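PDB 3HAZ: proline dehydrogenase from Bradyrhizobium japonicum USDA 110, which probably oxidises L-proline to L-glutamate in two steps, joining an FAD-containing proline dehydrogenase to an NAD-dependent 1-pyrroline-5-carboxylate dehydrogenase. Local coordinates for residues Gln262-Ala267 / Leu298-Leu303; Ala333-Leu338 / Arg387-Pro392; Leu645-Arg650 / Ala978-Val983; Gly834-Val839 / Cys868-His873. All coordinates share one frame; numbering follows the deposited sequence.

Interaction 1 of 4, residues Gln262-Ala267 / Leu298-Leu303; sequences QLLDLA and LADPSL
Leu264 leans from helix 252-272 against the turn formed by Asp300, Ser302 and Leu303, with its two methyls doing the touching. From CB the chain runs with CG anti to the backbone N (chi1 179°), which carries the fork away from the helix. The CD1 branch enters among three residues: it lies 3.6 Å from Ser302 OG, close to Asp300 CB, and 3.9 Å from Leu303 CD1. The CD2 branch faces the Asp300 carboxylate, where the side chains cross at about a right angle; its 3.0 Å approach to Asp300 OD2 is too short for a comfortable methyl contact and is doubtful in detail. One helical turn on, Ala267 CB rests on the Leu303 isopropyl group, 4.0 Å from CD2, and extends the apolar strip.

No hydrogen bond links 262-267 and 298-303 directly, but Ser302 OG ties the turn to the helix one residue beyond the segment, at Gln268. Within the turn, Asp300 OD1 accepts from the backbone N of Ser302 at 2.8 Å on its anti side, an Asx turn, and also takes the hydroxyl: Ser302 OG donates to Asp300 OD1 at 2.6 Å from above the carboxylate plane. This double grip should limit rotation of the carboxylate that Leu264 CD2 touches.

Within the proline dehydrogenase barrel, the contact joins the outer helix 252-272 to the loop that leads from helix 287-298 into strand 309-314. Leu263 packs on helix 287-298 itself, while Leu266 turns to helices 204-223 and 240-243.

Interaction 2 of 4, residues Ala333-Leu338 / Arg387-Pro392; sequences AHDRKL and RPRIFP
Arg389 brings its guanidinium to the end of a helix, where NH1 is shared between Asp335 and the backbone of Arg336. It forms a salt bridge with Asp335, NH1 to OD1 3.1 Å, using the anti lone pair of that oxygen, and donates to Arg336 O at 3.2 Å. Both acceptors lie at the guanidinium edge, near its plane. They differ in how they are met: the carboxylate plane is turned 56° from the guanidinium, and Arg336 O receives the donor from above its carbonyl plane. Arg389 CG and CD pass beside Arg336 O, CG at 3.3 Å, and the bend at chi3 (-59°) then turns the guanidinium so that its NH1 edge meets that oxygen.

Beside this polar clasp the backbones pair in parallel. Leu338 N donates to Arg389 O at 3.1 Å, and Phe391 N to Leu338 O at 2.8 Å, the latter almost straight. On the buried face Leu338 CB meets Ile390 CD1 at 4.1 Å, whereas Lys337 stretches past Pro388, which follows a cis peptide bond. The Phe391 side chain is about 12 Å from the bound FAD.

What sets the acceptors in place is the helix terminus. Asp335, with positive phi, is the C-prime residue of a Schellman motif that closes helix 320-333 and turns the chain toward the sheet. The Arg336 side chain heads the other way, hydrogen-bonding Asp300 O.

The pair sits where strands 338-343 and 390-395 begin, neighbours in the barrel joined by a beta-alpha-beta crossover that includes helix 369-384. Leu338 packs against Val327 and Ala331 of helix 320-333, and Ile390 also touches helix 369-384.

Interaction 3 of 4, residues Leu645-Arg650 / Ala978-Val983; sequences LTMRGR and ATEQTV
Arg648 and Gln981 are brought together by contrasting torsions: the arginine bends at chi3 (48°), while the glutamine has CG anti to its backbone N (chi1 -178°) and then runs extended. NH2 donates to Gln981 OE1 at 2.9 Å, in the guanidinium plane, with the amide turned almost perpendicular (89°). The setting is an antiparallel beta ladder between strands 641-656 and 978-986, consistent with the oligomerisation arm of aldehyde dehydrogenases.

Thr646 with Gln981 and Arg648 with Thr979 are the hydrogen-bonded pairs. Each is closed by two bonds, such as Thr646 N to Gln981 O at 2.8 Å and Arg648 N to Thr979 O at 2.8 Å. On the face holding the non-hydrogen-bonded pairs, Met647 SD lies beside Glu980 CG at 3.7 Å and Leu645 CD1 meets Thr982. Near the ladder's end, Thr979 CB sits over the centre of one face of the Arg650 guanidinium.

The second subunit takes up the polar ends. On that chain Val937 O accepts from Gln981 NE2, Ile932 O from Arg648 NH2 and Asp933 O from Arg648 NH1; Lys967 N gives to Glu980 OE2, and Thr982 OG1 is hydrogen-bonded to Pro955 O. Thr982 and Val983 also pair in parallel with a strand of that subunit, carrying the sheet across the interface. One water lies 2.8 Å from Thr646 OG1 and donates to Gln981 O at 3.0 Å.

Interaction 4 of 4, residues Gly834-Val839 / Cys868-His873; sequences GPVIDV and CFVAPH
Pro835 lies alongside Phe869, its CB over one face of the ring and the two side chains pointing the same way. Pro835 CB stands 4.0 Å from the ring centroid and 17° off its normal, a CH-pi contact displaced toward the rim. The ring arrives there because Phe869 CG is anti to the carbonyl carbon (chi1 -68°), folding the phenyl back toward the proline although its CB sets out away from it. Beside this pair, Val836 CG1 meets Val870 CG2 loosely at 4.3 Å, and the Val836 side chain continues onto helix 839-855.

Cys868 closes the other flank. Its SG rests 4.0 Å from Val839 CG2 and lies against the backbone at the start of that helix, 3.5 Å from Val839 N. The Cys868 carbonyl turns to the 834-839 loop: Val836 N donates to Cys868 O at 2.9 Å, a bent bond (131° at the hydrogen), and Pro835 CB crowds the same oxygen. Water 2 then bridges the loops, donating to Gly834 O at 2.8 Å and accepting from Val870 N at 2.9 Å.

At the polar edge, Asp838 is the N-cap of helix 839-855, its OD1 accepting from Ala841 N, while OD2 is held by Gln687. Its side chain is about 6 Å from that of Trp659, an NAD-binding residue. Lys842 of the helix reaches Phe869 O.

Between the two segments there is one direct backbone bond and one water bridge, so these irregular loops of the aldehyde dehydrogenase part meet mostly through apolar and sulfur contacts, with few polar links.

In the fold
Interactions 1 and 2 belong to the same barrel and touch: the Arg336 side chain of interaction 2 reaches Asp300 O of interaction 1, their centres about 16 Å apart. Yet one is a largely apolar helix-to-loop contact and the other combines strand pairing with a salt bridge at a helix end. Interactions 3 and 4 share the aldehyde dehydrogenase part, centres about 46 Å apart, without touching. Interaction 3 has the most backbone bonds and is the one gripped by a second subunit; interaction 4 is loop packing with a bridging water, nearer the NAD. All four are partly buried; interaction 2 has the most exposed residues among those that touch.

Interaction 1 of 4, residues Gln262-Ala267 / Leu298-Leu303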
loop_
_atom_site.group_PDB
_atom_site.type_symbol
_atom_site.label_atom_id
_atom_site.label_comp_id
_atom_site.label_asym_id
_atom_site.label_seq_id
_atom_site.Cartn_x
_atom_site.Cartn_y
_atom_site.Cartn_z
ATOM N N GLN A 262 43.468 -31.113 38.120
ATOM C CA GLN A 262 42.253 -31.913 38.183
ATOM C C GLN A 262 42.011 -32.654 36.869
ATOM O O GLN A 262 41.781 -33.864 36.866
ATOM C CB GLN A 262 41.048 -31.028 38.523
ATOM C CG GLN A 262 41.278 -30.090 39.695
ATOM C CD GLN A 262 41.134 -30.762 41.043
ATOM O OE1 GLN A 262 41.257 -31.984 41.170
ATOM N NE2 GLN A 262 40.876 -29.958 42.071
ATOM N N LEU A 263 42.059 -31.924 35.756
ATOM C CA LEU A 263 41.846 -32.513 34.435
ATOM C C LEU A 263 42.938 -33.522 34.120
ATOM O O LEU A 263 42.695 -34.526 33.457
ATOM C CB LEU A 263 41.829 -31.435 33.344
ATOM C CG LEU A 263 41.374 -31.922 31.959
ATOM C CD1 LEU A 263 39.907 -32.351 31.985
ATOM C CD2 LEU A 263 41.604 -30.875 30.872
ATOM N N LEU A 264 44.150 -33.238 34.587
ATOM C CA LEU A 264 45.267 -34.156 34.393
ATOM C C LEU A 264 45.026 -35.482 35.119
ATOM O O LEU A 264 45.230 -36.551 34.555
ATOM C CB LEU A 264 46.579 -33.521 34.869
ATOM C CG LEU A 264 47.812 -34.414 34.734
ATOM C CD1 LEU A 264 47.939 -34.953 33.320
ATOM C CD2 LEU A 264 49.078 -33.669 35.144
ATOM N N ASP A 265 44.590 -35.398 36.373
ATOM C CA ASP A 265 44.291 -36.584 37.172
ATOM C C ASP A 265 43.271 -37.467 36.457
ATOM O O ASP A 265 43.446 -38.685 36.352
ATOM C CB ASP A 265 43.770 -36.165 38.552
ATOM C CG ASP A 265 43.625 -37.336 39.517
ATOM O OD1 ASP A 265 43.645 -38.505 39.081
ATOM O OD2 ASP A 265 43.487 -37.079 40.727
ATOM N N LEU A 266 42.209 -36.849 35.952
ATOM C CA LEU A 266 41.186 -37.595 35.228
ATOM C C LEU A 266 41.721 -38.214 33.924
ATOM O O LEU A 266 41.418 -39.358 33.617
ATOM C CB LEU A 266 39.959 -36.723 34.965
ATOM C CG LEU A 266 39.106 -36.316 36.176
ATOM C CD1 LEU A 266 37.946 -35.405 35.745
ATOM C CD2 LEU A 266 38.577 -37.536 36.936
ATOM N N ALA A 267 42.522 -37.462 33.176
ATOM C CA ALA A 267 43.127 -37.971 31.942
ATOM C C ALA A 267 44.031 -39.178 32.215
ATOM O O ALA A 267 44.038 -40.144 31.455
ATOM C CB ALA A 267 43.924 -36.867 31.247
ATOM N N LEU A 298 47.671 -31.333 28.319
ATOM C CA LEU A 298 48.224 -32.237 27.322
ATOM C C LEU A 298 49.742 -32.260 27.397
ATOM O O LEU A 298 50.371 -33.259 27.064
ATOM C CB LEU A 298 47.774 -31.832 25.911
ATOM C CG LEU A 298 48.338 -32.673 24.761
ATOM C CD1 LEU A 298 47.776 -34.093 24.800
ATOM C CD2 LEU A 298 48.067 -32.025 23.405
ATOM N N ALA A 299 50.330 -31.155 27.839
ATOM C CA ALA A 299 51.782 -31.042 27.882
ATOM C C ALA A 299 52.428 -31.950 28.926
ATOM O O ALA A 299 53.614 -32.251 28.835
ATOM C CB ALA A 299 52.187 -29.608 28.115
ATOM N N ASP A 300 51.657 -32.386 29.916
ATOM C CA ASP A 300 52.214 -33.201 30.991
ATOM C C ASP A 300 52.758 -34.535 30.477
ATOM O O ASP A 300 52.043 -35.296 29.831
ATOM C CB ASP A 300 51.186 -33.437 32.096
ATOM C CG ASP A 300 51.810 -34.030 33.350
ATOM O OD1 ASP A 300 52.144 -35.230 33.340
ATOM O OD2 ASP A 300 51.960 -33.295 34.347
ATOM N N PRO A 301 54.031 -34.823 30.779
ATOM C CA PRO A 301 54.727 -36.024 30.299
ATOM C C PRO A 301 53.980 -37.313 30.629
ATOM O O PRO A 301 54.174 -38.315 29.945
ATOM C CB PRO A 301 56.058 -35.985 31.057
ATOM C CG PRO A 301 56.264 -34.535 31.377
ATOM C CD PRO A 301 54.894 -33.974 31.619
ATOM N N SER A 302 53.145 -37.281 31.663
ATOM C CA SER A 302 52.401 -38.465 32.090
ATOM C C SER A 302 51.387 -38.934 31.041
ATOM O O SER A 302 50.872 -40.048 31.128
ATOM C CB SER A 302 51.688 -38.210 33.423
ATOM O OG SER A 302 50.572 -37.345 33.250
ATOM N N LEU A 303 51.102 -38.090 30.052
ATOM C CA LEU A 303 50.119 -38.446 29.025
ATOM C C LEU A 303 50.761 -39.004 27.748
ATOM O O LEU A 303 50.073 -39.327 26.781
ATOM C CB LEU A 303 49.184 -37.268 28.726
ATOM C CG LEU A 303 48.363 -36.809 29.938
ATOM C CD1 LEU A 303 47.357 -35.719 29.569
ATOM C CD2 LEU A 303 47.661 -37.999 30.585
#

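Interaction 2 of 4, residues Ala333-Leu338 / Arg387-Pro392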
loop_
_atom_site.group_PDB
_atom_site.type_symbol
_atom_site.label_atom_id
_atom_site.label_comp_id
_atom_site.label_asym_id
_atom_site.label_seq_id
_atom_site.Cartn_x
_atom_site.Cartn_y
_atom_site.Cartn_z
ATOM N N ALA A 333 53.679 -30.644 18.400
ATOM C CA ALA A 333 54.644 -30.102 19.351
ATOM C C ALA A 333 54.927 -31.062 20.502
ATOM O O ALA A 333 56.047 -31.123 21.016
ATOM C CB ALA A 333 54.165 -28.755 19.882
ATOM N N HIS A 334 53.909 -31.806 20.918
ATOM C CA HIS A 334 54.091 -32.758 22.009
ATOM C C HIS A 334 54.205 -34.189 21.481
ATOM O O HIS A 334 54.257 -35.144 22.255
ATOM C CB HIS A 334 52.965 -32.628 23.044
ATOM C CG HIS A 334 52.896 -31.274 23.692
ATOM N ND1 HIS A 334 53.875 -30.805 24.544
ATOM C CD2 HIS A 334 51.966 -30.294 23.613
ATOM C CE1 HIS A 334 53.553 -29.592 24.955
ATOM N NE2 HIS A 334 52.398 -29.259 24.406
ATOM N N ASP A 335 54.257 -34.314 20.156
ATOM C CA ASP A 335 54.281 -35.606 19.473
ATOM C C ASP A 335 53.234 -36.573 20.028
ATOM O O ASP A 335 53.563 -37.664 20.496
ATOM C CB ASP A 335 55.679 -36.233 19.524
ATOM C CG ASP A 335 55.805 -37.445 18.615
ATOM O OD1 ASP A 335 55.005 -37.559 17.663
ATOM O OD2 ASP A 335 56.699 -38.285 18.853
ATOM N N ARG A 336 51.972 -36.166 19.967
ATOM C CA ARG A 336 50.878 -37.006 20.424
ATOM C C ARG A 336 49.911 -37.290 19.286
ATOM O O ARG A 336 49.859 -36.555 18.301
ATOM C CB ARG A 336 50.121 -36.338 21.581
ATOM C CG ARG A 336 51.003 -35.858 22.727
ATOM C CD ARG A 336 51.506 -37.009 23.597
ATOM N NE ARG A 336 52.358 -36.493 24.667
ATOM C CZ ARG A 336 51.898 -35.956 25.795
ATOM N NH1 ARG A 336 52.747 -35.492 26.701
ATOM N NH2 ARG A 336 50.589 -35.885 26.021
ATOM N N LYS A 337 49.166 -38.380 19.427
ATOM C CA LYS A 337 48.000 -38.640 18.600
ATOM C C LYS A 337 46.783 -38.191 19.391
ATOM O O LYS A 337 46.692 -38.448 20.596
ATOM C CB LYS A 337 47.877 -40.133 18.300
ATOM C CG LYS A 337 48.857 -40.667 17.274
ATOM C CD LYS A 337 48.416 -42.050 16.809
ATOM C CE LYS A 337 49.110 -42.452 15.522
ATOM N NZ LYS A 337 48.469 -43.646 14.907
ATOM N N LEU A 338 45.855 -37.518 18.721
ATOM C CA LEU A 338 44.649 -37.033 19.375
ATOM C C LEU A 338 43.407 -37.520 18.653
ATOM O O LEU A 338 43.413 -37.714 17.437
ATOM C CB LEU A 338 44.634 -35.499 19.421
ATOM C CG LEU A 338 45.829 -34.801 20.076
ATOM C CD1 LEU A 338 45.726 -33.288 19.901
ATOM C CD2 LEU A 338 45.936 -35.175 21.545
ATOM N N ARG A 387 44.829 -36.895 9.366
ATOM C CA ARG A 387 45.115 -38.294 9.655
ATOM C C ARG A 387 46.549 -38.583 9.197
ATOM O O ARG A 387 47.006 -38.000 8.212
ATOM C CB ARG A 387 44.128 -39.204 8.916
ATOM C CG ARG A 387 42.672 -39.032 9.344
ATOM C CD ARG A 387 41.749 -39.900 8.506
ATOM N NE ARG A 387 41.687 -39.444 7.118
ATOM C CZ ARG A 387 41.076 -40.104 6.138
ATOM N NH1 ARG A 387 40.478 -41.261 6.388
ATOM N NH2 ARG A 387 41.066 -39.610 4.905
ATOM N N PRO A 388 47.258 -39.491 9.888
ATOM C CA PRO A 388 46.800 -40.354 10.983
ATOM C C PRO A 388 47.029 -39.789 12.382
ATOM O O PRO A 388 46.557 -40.391 13.346
ATOM C CB PRO A 388 47.678 -41.610 10.829
ATOM C CG PRO A 388 48.678 -41.300 9.715
ATOM C CD PRO A 388 48.634 -39.830 9.488
ATOM N N ARG A 389 47.758 -38.687 12.507
ATOM C CA ARG A 389 48.022 -38.127 13.828
ATOM C C ARG A 389 46.710 -37.759 14.515
ATOM O O ARG A 389 46.509 -38.048 15.695
ATOM C CB ARG A 389 48.934 -36.902 13.740
ATOM C CG ARG A 389 49.264 -36.304 15.097
ATOM C CD ARG A 389 50.296 -35.190 15.000
ATOM N NE ARG A 389 51.556 -35.645 14.413
ATOM C CZ ARG A 389 52.512 -36.291 15.075
ATOM N NH1 ARG A 389 52.359 -36.581 16.362
ATOM N NH2 ARG A 389 53.623 -36.655 14.446
ATOM N N ILE A 390 45.825 -37.111 13.768
ATOM C CA ILE A 390 44.501 -36.762 14.266
ATOM C C ILE A 390 43.490 -37.824 13.831
ATOM O O ILE A 390 43.393 -38.152 12.647
ATOM C CB ILE A 390 44.038 -35.378 13.743
ATOM C CG1 ILE A 390 45.044 -34.285 14.112
ATOM C CG2 ILE A 390 42.643 -35.036 14.265
ATOM C CD1 ILE A 390 45.251 -34.111 15.612
ATOM N N PHE A 391 42.754 -38.366 14.795
ATOM C CA PHE A 391 41.656 -39.282 14.506
ATOM C C PHE A 391 40.344 -38.509 14.650
ATOM O O PHE A 391 39.898 -38.242 15.766
ATOM C CB PHE A 391 41.696 -40.477 15.467
ATOM C CG PHE A 391 40.598 -41.488 15.237
ATOM C CD1 PHE A 391 40.798 -42.569 14.379
ATOM C CD2 PHE A 391 39.378 -41.374 15.902
ATOM C CE1 PHE A 391 39.794 -43.510 14.172
ATOM C CE2 PHE A 391 38.360 -42.312 15.699
ATOM C CZ PHE A 391 38.567 -43.380 14.832
ATOM N N PRO A 392 39.737 -38.124 13.516
ATOM C CA PRO A 392 38.523 -37.300 13.539
ATOM C C PRO A 392 37.294 -38.108 13.932
ATOM O O PRO A 392 37.180 -39.281 13.576
ATOM C CB PRO A 392 38.385 -36.814 12.086
ATOM C CG PRO A 392 39.689 -37.153 11.411
ATOM C CD PRO A 392 40.219 -38.354 12.145
#

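Interaction 3 of 4, residues Leu645-Arg650 / Ala978-Val983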
loop_
_atom_site.group_PDB
_atom_site.type_symbol
_atom_site.label_atom_id
_atom_site.label_comp_id
_atom_site.label_asym_id
_atom_site.label_seq_id
_atom_site.Cartn_x
_atom_site.Cartn_y
_atom_site.Cartn_z
ATOM N N LEU A 645 -1.139 21.643 20.294
ATOM C CA LEU A 645 -0.576 21.342 21.609
ATOM C C LEU A 645 0.950 21.261 21.533
ATOM O O LEU A 645 1.511 20.560 20.681
ATOM C CB LEU A 645 -1.145 20.018 22.138
ATOM C CG LEU A 645 -0.752 19.550 23.546
ATOM C CD1 LEU A 645 -1.221 20.534 24.618
ATOM C CD2 LEU A 645 -1.322 18.162 23.822
ATOM N N THR A 646 1.622 21.992 22.417
ATOM C CA THR A 646 3.079 21.967 22.462
ATOM C C THR A 646 3.556 21.653 23.876
ATOM O O THR A 646 2.774 21.700 24.825
ATOM C CB THR A 646 3.694 23.307 21.989
ATOM O OG1 THR A 646 3.108 24.386 22.719
ATOM C CG2 THR A 646 3.434 23.534 20.506
ATOM N N MET A 647 4.838 21.329 24.000
ATOM C CA MET A 647 5.457 21.040 25.287
ATOM C C MET A 647 6.689 21.908 25.443
ATOM O O MET A 647 7.612 21.845 24.633
ATOM C CB MET A 647 5.887 19.581 25.352
ATOM C CG MET A 647 4.834 18.619 24.880
ATOM S SD MET A 647 3.816 18.099 26.251
ATOM C CE MET A 647 4.945 16.937 27.002
ATOM N N ARG A 648 6.718 22.704 26.497
ATOM C CA ARG A 648 7.803 23.646 26.678
ATOM C C ARG A 648 8.562 23.311 27.951
ATOM O O ARG A 648 8.013 22.688 28.859
ATOM C CB ARG A 648 7.244 25.070 26.734
ATOM C CG ARG A 648 6.278 25.383 25.598
ATOM C CD ARG A 648 5.702 26.797 25.689
ATOM N NE ARG A 648 6.738 27.800 25.916
ATOM C CZ ARG A 648 6.686 29.054 25.472
ATOM N NH1 ARG A 648 7.686 29.885 25.741
ATOM N NH2 ARG A 648 5.647 29.477 24.755
ATOM N N GLY A 649 9.827 23.713 28.017
ATOM C CA GLY A 649 10.589 23.535 29.241
ATOM C C GLY A 649 9.877 24.240 30.383
ATOM O O GLY A 649 9.088 25.151 30.153
ATOM N N ARG A 650 10.145 23.822 31.613
ATOM C CA ARG A 650 9.456 24.381 32.772
ATOM C C ARG A 650 10.209 25.559 33.374
ATOM O O ARG A 650 9.595 26.498 33.876
ATOM C CB ARG A 650 9.262 23.306 33.848
ATOM C CG ARG A 650 8.184 22.288 33.528
ATOM C CD ARG A 650 8.020 21.275 34.657
ATOM N NE ARG A 650 6.790 20.505 34.495
ATOM C CZ ARG A 650 5.595 20.920 34.905
ATOM N NH1 ARG A 650 5.475 22.088 35.519
ATOM N NH2 ARG A 650 4.522 20.166 34.708
ATOM N N ALA A 978 8.469 18.771 31.292
ATOM C CA ALA A 978 7.944 19.858 30.472
ATOM C C ALA A 978 6.545 20.275 30.903
ATOM O O ALA A 978 5.921 19.619 31.734
ATOM C CB ALA A 978 7.952 19.469 28.996
ATOM N N THR A 979 6.063 21.376 30.332
ATOM C CA THR A 979 4.713 21.835 30.589
ATOM C C THR A 979 3.974 21.964 29.263
ATOM O O THR A 979 4.579 22.295 28.242
ATOM C CB THR A 979 4.715 23.192 31.357
ATOM O OG1 THR A 979 3.387 23.516 31.776
ATOM C CG2 THR A 979 5.256 24.316 30.486
ATOM N N GLU A 980 2.671 21.692 29.279
ATOM C CA GLU A 980 1.855 21.779 28.067
ATOM C C GLU A 980 1.390 23.202 27.762
ATOM O O GLU A 980 1.147 23.996 28.668
ATOM C CB GLU A 980 0.612 20.908 28.198
ATOM C CG GLU A 980 0.834 19.404 28.089
ATOM C CD GLU A 980 -0.304 18.640 28.723
ATOM O OE1 GLU A 980 -1.198 18.168 27.988
ATOM O OE2 GLU A 980 -0.324 18.550 29.969
ATOM N N GLN A 981 1.221 23.499 26.478
ATOM C CA GLN A 981 0.628 24.760 26.051
ATOM C C GLN A 981 -0.251 24.540 24.829
ATOM O O GLN A 981 0.199 24.003 23.817
ATOM C CB GLN A 981 1.701 25.803 25.738
ATOM C CG GLN A 981 1.134 27.162 25.343
ATOM C CD GLN A 981 2.192 28.243 25.312
ATOM O OE1 GLN A 981 3.008 28.297 24.394
ATOM N NE2 GLN A 981 2.182 29.115 26.321
ATOM N N THR A 982 -1.508 24.953 24.936
ATOM C CA THR A 982 -2.438 24.884 23.819
ATOM C C THR A 982 -2.590 26.263 23.188
ATOM O O THR A 982 -2.865 27.246 23.881
ATOM C CB THR A 982 -3.818 24.405 24.288
ATOM O OG1 THR A 982 -3.684 23.139 24.946
ATOM C CG2 THR A 982 -4.787 24.289 23.109
ATOM N N VAL A 983 -2.398 26.335 21.876
ATOM C CA VAL A 983 -2.642 27.563 21.130
ATOM C C VAL A 983 -3.834 27.367 20.202
ATOM O O VAL A 983 -3.847 26.465 19.356
ATOM C CB VAL A 983 -1.419 27.988 20.307
ATOM C CG1 VAL A 983 -1.781 29.150 19.387
ATOM C CG2 VAL A 983 -0.259 28.358 21.227
HETATM O O HOH W 1 0.927 25.238 21.203
#

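Interaction 4 of 4, residues Gly834-Val839 / Cys868-His873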
loop_
_atom_site.group_PDB
_atom_site.type_symbol
_atom_site.label_atom_id
_atom_site.label_comp_id
_atom_site.label_asym_id
_atom_site.label_seq_id
_atom_site.Cartn_x
_atom_site.Cartn_y
_atom_site.Cartn_z
ATOM N N GLY A 834 34.001 -5.402 44.850
ATOM C CA GLY A 834 34.864 -4.319 45.281
ATOM C C GLY A 834 34.436 -3.777 46.631
ATOM O O GLY A 834 33.552 -4.342 47.281
ATOM N N PRO A 835 35.058 -2.668 47.064
ATOM C CA PRO A 835 34.759 -2.121 48.389
ATOM C C PRO A 835 33.429 -1.391 48.392
ATOM O O PRO A 835 32.955 -0.984 47.336
ATOM C CB PRO A 835 35.897 -1.126 48.624
ATOM C CG PRO A 835 36.352 -0.728 47.264
ATOM C CD PRO A 835 36.046 -1.864 46.324
ATOM N N VAL A 836 32.832 -1.233 49.565
ATOM C CA VAL A 836 31.683 -0.351 49.684
ATOM C C VAL A 836 32.177 1.102 49.657
ATOM O O VAL A 836 33.372 1.360 49.805
ATOM C CB VAL A 836 30.847 -0.657 50.934
ATOM C CG1 VAL A 836 30.279 -2.064 50.837
ATOM C CG2 VAL A 836 31.689 -0.509 52.188
ATOM N N ILE A 837 31.261 2.042 49.454
ATOM C CA ILE A 837 31.634 3.410 49.095
ATOM C C ILE A 837 32.462 4.170 50.151
ATOM O O ILE A 837 33.428 4.843 49.805
ATOM C CB ILE A 837 30.394 4.239 48.666
ATOM C CG1 ILE A 837 30.821 5.586 48.062
ATOM C CG2 ILE A 837 29.439 4.424 49.838
ATOM C CD1 ILE A 837 31.772 5.459 46.878
ATOM N N ASP A 838 32.095 4.057 51.425
ATOM C CA ASP A 838 32.825 4.758 52.482
ATOM C C ASP A 838 32.733 4.089 53.853
ATOM O O ASP A 838 31.985 3.127 54.051
ATOM C CB ASP A 838 32.373 6.225 52.588
ATOM C CG ASP A 838 30.889 6.364 52.887
ATOM O OD1 ASP A 838 30.273 5.390 53.369
ATOM O OD2 ASP A 838 30.337 7.457 52.639
ATOM N N VAL A 839 33.503 4.623 54.797
ATOM C CA VAL A 839 33.539 4.115 56.164
ATOM C C VAL A 839 32.153 4.085 56.798
ATOM O O VAL A 839 31.818 3.162 57.536
ATOM C CB VAL A 839 34.504 4.950 57.035
ATOM C CG1 VAL A 839 33.993 5.061 58.463
ATOM C CG2 VAL A 839 35.899 4.353 56.992
ATOM N N CYS A 868 37.739 -0.809 53.516
ATOM C CA CYS A 868 36.309 -0.570 53.333
ATOM C C CYS A 868 35.632 -1.704 52.572
ATOM O O CYS A 868 34.981 -1.470 51.553
ATOM C CB CYS A 868 36.061 0.760 52.604
ATOM S SG CYS A 868 35.734 2.174 53.684
ATOM N N PHE A 869 35.790 -2.927 53.065
ATOM C CA PHE A 869 35.176 -4.082 52.429
ATOM C C PHE A 869 34.130 -4.725 53.327
ATOM O O PHE A 869 34.310 -4.821 54.544
ATOM C CB PHE A 869 36.238 -5.117 52.060
ATOM C CG PHE A 869 37.163 -4.674 50.970
ATOM C CD1 PHE A 869 38.338 -4.001 51.270
ATOM C CD2 PHE A 869 36.862 -4.930 49.646
ATOM C CE1 PHE A 869 39.193 -3.590 50.266
ATOM C CE2 PHE A 869 37.711 -4.524 48.635
ATOM C CZ PHE A 869 38.879 -3.854 48.943
ATOM N N VAL A 870 33.035 -5.158 52.710
ATOM C CA VAL A 870 32.066 -6.026 53.368
ATOM C C VAL A 870 31.778 -7.229 52.466
ATOM O O VAL A 870 31.371 -7.065 51.322
ATOM C CB VAL A 870 30.757 -5.285 53.676
ATOM C CG1 VAL A 870 29.764 -6.228 54.332
ATOM C CG2 VAL A 870 31.029 -4.089 54.577
ATOM N N ALA A 871 32.005 -8.433 52.980
ATOM C CA ALA A 871 31.815 -9.651 52.200
ATOM C C ALA A 871 30.341 -10.049 52.117
ATOM O O ALA A 871 29.527 -9.613 52.928
ATOM C CB ALA A 871 32.650 -10.800 52.792
ATOM N N PRO A 872 29.995 -10.882 51.128
ATOM C CA PRO A 872 28.635 -11.423 51.054
ATOM C C PRO A 872 28.233 -12.127 52.351
ATOM O O PRO A 872 29.021 -12.852 52.964
ATOM C CB PRO A 872 28.722 -12.427 49.896
ATOM C CG PRO A 872 29.809 -11.877 49.024
ATOM C CD PRO A 872 30.823 -11.315 49.987
ATOM N N HIS A 873 27.005 -11.882 52.780
ATOM C CA HIS A 873 26.462 -12.538 53.951
ATOM C C HIS A 873 25.102 -13.102 53.587
ATOM O O HIS A 873 24.357 -12.493 52.823
ATOM C CB HIS A 873 26.320 -11.549 55.114
ATOM C CG HIS A 873 27.592 -11.302 55.866
ATOM N ND1 HIS A 873 28.619 -10.532 55.364
ATOM C CD2 HIS A 873 27.993 -11.706 57.096
ATOM C CE1 HIS A 873 29.602 -10.482 56.244
ATOM N NE2 HIS A 873 29.249 -11.188 57.303
HETATM O O HOH W 2 32.777 -4.834 49.880
#